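Large component of pyocin AP41 (Pseudomonas aeruginosa, PDB 4UHP) is a nuclease bacteriocin whose C-terminal DNase domain, the part in this chain, probably cleaves DNA and here is bound by its immunity protein. Local coordinates at residues E92-H97 with I116-R121. Sequence-based numbering, arbitrary orientation.
Sequences EKFEIH and IVTPKR
The carbonyl oxygen of E95 is met twice from the facing strand: E95 O accepts a hydrogen bond from V117 N (3.1 Å) and receives a weaker CA-H...O contact from I116 CA (3.4 Å). The return bond, E95 N to V117 O at 3.0 Å, completes an antiparallel hydrogen-bonded pair; I96 and I116 form the adjoining non-hydrogen-bonded pair. On the isoleucine face the two side chains run side by side, I96 CG1 meeting I116 CD1 at 3.8 Å. I116 CG2, anti to the backbone N, instead turns to F94 CD1 at 4.0 Å. CE1 of the same ring touches T118 CG2, with the two side chains pointing the same way. On the E95/V117 face, V117 CG2 approaches H97 CD2 at 3.4 Å, the side chains crossing near a right angle. Past the strands, CG and CD of the P119 ring both lie 3.3 Å from K93 O. T118 is the N-cap of helix 119-127: with chi1 at 61°, its OG1 accepts from R121 N at 3.2 Å and is also hydrogen-bonded to E86 OE1. E92 forms a salt bridge with K43, and K93 with D39, both of the immunity protein chain. In this strand-to-helix passage of the HNH (His-Me finger) motif, H97 stacks on H122 of helix 119-127, strand 114-117 lies between strands 27-28 and 95-98, and F52 of helix 45-56 packs against both isoleucines.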
loop_
_atom_site.group_PDB
_atom_site.type_symbol
_atom_site.label_atom_id
_atom_site.label_comp_id
_atom_site.label_asym_id
_atom_site.label_seq_id
_atom_site.Cartn_x
_atom_site.Cartn_y
_atom_site.Cartn_z
ATOM N N GLU C 92 0.017 -7.000 -3.942
ATOM C CA GLU C 92 0.529 -6.695 -2.608
ATOM C C GLU C 92 -0.210 -5.565 -1.898
ATOM O O GLU C 92 -0.104 -5.423 -0.679
ATOM C CB GLU C 92 2.016 -6.343 -2.692
ATOM C CG GLU C 92 2.872 -7.402 -3.367
ATOM C CD GLU C 92 4.345 -7.067 -3.327
ATOM O OE1 GLU C 92 4.702 -6.015 -2.756
ATOM O OE2 GLU C 92 5.146 -7.864 -3.855
ATOM N N LYS C 93 -0.955 -4.765 -2.656
ATOM C CA LYS C 93 -1.602 -3.578 -2.109
ATOM C C LYS C 93 -2.939 -3.885 -1.453
ATOM O O LYS C 93 -3.644 -4.808 -1.863
ATOM C CB LYS C 93 -1.825 -2.536 -3.205
ATOM C CG LYS C 93 -0.605 -2.190 -4.027
ATOM C CD LYS C 93 -1.003 -1.289 -5.188
ATOM C CE LYS C 93 0.142 -1.103 -6.165
ATOM N NZ LYS C 93 -0.270 -0.285 -7.337
ATOM N N PHE C 94 -3.286 -3.099 -0.437
ATOM C CA PHE C 94 -4.645 -3.098 0.086
ATOM C C PHE C 94 -5.586 -2.702 -1.044
ATOM O O PHE C 94 -5.256 -1.839 -1.856
ATOM C CB PHE C 94 -4.790 -2.134 1.267
ATOM C CG PHE C 94 -4.156 -2.624 2.540
ATOM C CD1 PHE C 94 -4.836 -3.494 3.377
ATOM C CD2 PHE C 94 -2.888 -2.199 2.909
ATOM C CE1 PHE C 94 -4.262 -3.941 4.553
ATOM C CE2 PHE C 94 -2.306 -2.641 4.083
ATOM C CZ PHE C 94 -2.994 -3.512 4.908
ATOM N N GLU C 95 -6.752 -3.330 -1.106
ATOM C CA GLU C 95 -7.648 -3.105 -2.233
ATOM C C GLU C 95 -9.037 -2.670 -1.792
ATOM O O GLU C 95 -9.595 -3.214 -0.840
ATOM C CB GLU C 95 -7.752 -4.371 -3.088
ATOM C CG GLU C 95 -7.218 -4.216 -4.504
ATOM C CD GLU C 95 -7.536 -5.415 -5.378
ATOM O OE1 GLU C 95 -6.970 -6.499 -5.129
ATOM O OE2 GLU C 95 -8.361 -5.276 -6.308
ATOM N N ILE C 96 -9.583 -1.680 -2.490
ATOM C CA ILE C 96 -10.979 -1.305 -2.320
ATOM C C ILE C 96 -11.839 -2.215 -3.181
ATOM O O ILE C 96 -11.590 -2.366 -4.379
ATOM C CB ILE C 96 -11.240 0.156 -2.712
ATOM C CG1 ILE C 96 -10.263 1.087 -1.998
ATOM C CG2 ILE C 96 -12.678 0.541 -2.393
ATOM C CD1 ILE C 96 -10.380 2.529 -2.435
ATOM N N HIS C 97 -12.841 -2.834 -2.569
ATOM C CA HIS C 97 -13.727 -3.726 -3.301
ATOM C C HIS C 97 -15.188 -3.489 -2.960
ATOM O O HIS C 97 -15.535 -3.189 -1.817
ATOM C CB HIS C 97 -13.361 -5.184 -3.029
ATOM C CG HIS C 97 -12.250 -5.693 -3.889
ATOM N ND1 HIS C 97 -12.432 -6.037 -5.211
ATOM C CD2 HIS C 97 -10.940 -5.907 -3.622
ATOM C CE1 HIS C 97 -11.282 -6.444 -5.720
ATOM N NE2 HIS C 97 -10.362 -6.377 -4.775
ATOM N N ILE C 116 -12.264 -2.895 2.629
ATOM C CA ILE C 116 -10.845 -3.032 2.325
ATOM C C ILE C 116 -10.399 -4.464 2.594
ATOM O O ILE C 116 -10.681 -5.015 3.658
ATOM C CB ILE C 116 -9.977 -2.066 3.154
ATOM C CG1 ILE C 116 -10.479 -0.626 3.006
ATOM C CG2 ILE C 116 -8.512 -2.182 2.747
ATOM C CD1 ILE C 116 -10.486 -0.118 1.580
ATOM N N VAL C 117 -9.714 -5.066 1.625
ATOM C CA VAL C 117 -9.229 -6.434 1.769
ATOM C C VAL C 117 -7.779 -6.563 1.316
ATOM O O VAL C 117 -7.299 -5.782 0.491
ATOM C CB VAL C 117 -10.085 -7.436 0.963
ATOM C CG1 VAL C 117 -11.518 -7.451 1.468
ATOM C CG2 VAL C 117 -10.041 -7.098 -0.516
ATOM N N THR C 118 -7.080 -7.547 1.869
ATOM C CA THR C 118 -5.740 -7.880 1.406
ATOM C C THR C 118 -5.864 -8.742 0.156
ATOM O O THR C 118 -6.896 -9.380 -0.046
ATOM C CB THR C 118 -4.926 -8.622 2.486
ATOM O OG1 THR C 118 -5.580 -9.850 2.829
ATOM C CG2 THR C 118 -4.771 -7.757 3.731
ATOM N N PRO C 119 -4.824 -8.751 -0.697
ATOM C CA PRO C 119 -4.859 -9.591 -1.900
ATOM C C PRO C 119 -5.130 -11.058 -1.577
ATOM O O PRO C 119 -5.852 -11.728 -2.318
ATOM C CB PRO C 119 -3.463 -9.406 -2.494
ATOM C CG PRO C 119 -3.066 -8.036 -2.058
ATOM C CD PRO C 119 -3.634 -7.880 -0.673
ATOM N N LYS C 120 -4.567 -11.538 -0.473
ATOM C CA LYS C 120 -4.783 -12.915 -0.047
ATOM C C LYS C 120 -6.241 -13.156 0.332
ATOM O O LYS C 120 -6.867 -14.100 -0.153
ATOM C CB LYS C 120 -3.870 -13.261 1.128
ATOM C CG LYS C 120 -4.117 -14.630 1.730
ATOM C CD LYS C 120 -3.378 -14.777 3.048
ATOM C CE LYS C 120 -3.745 -16.072 3.747
ATOM N NZ LYS C 120 -3.165 -16.140 5.115
ATOM N N ARG C 121 -6.780 -12.298 1.194
ATOM C CA ARG C 121 -8.150 -12.461 1.667
ATOM C C ARG C 121 -9.156 -12.349 0.521
ATOM O O ARG C 121 -10.170 -13.045 0.508
ATOM C CB ARG C 121 -8.475 -11.434 2.755
ATOM C CG ARG C 121 -9.816 -11.667 3.432
ATOM C CD ARG C 121 -9.915 -13.092 3.957
ATOM N NE ARG C 121 -11.300 -13.496 4.182
ATOM C CZ ARG C 121 -11.706 -14.757 4.290
ATOM N NH1 ARG C 121 -10.833 -15.750 4.189
ATOM N NH2 ARG C 121 -12.989 -15.025 4.493
#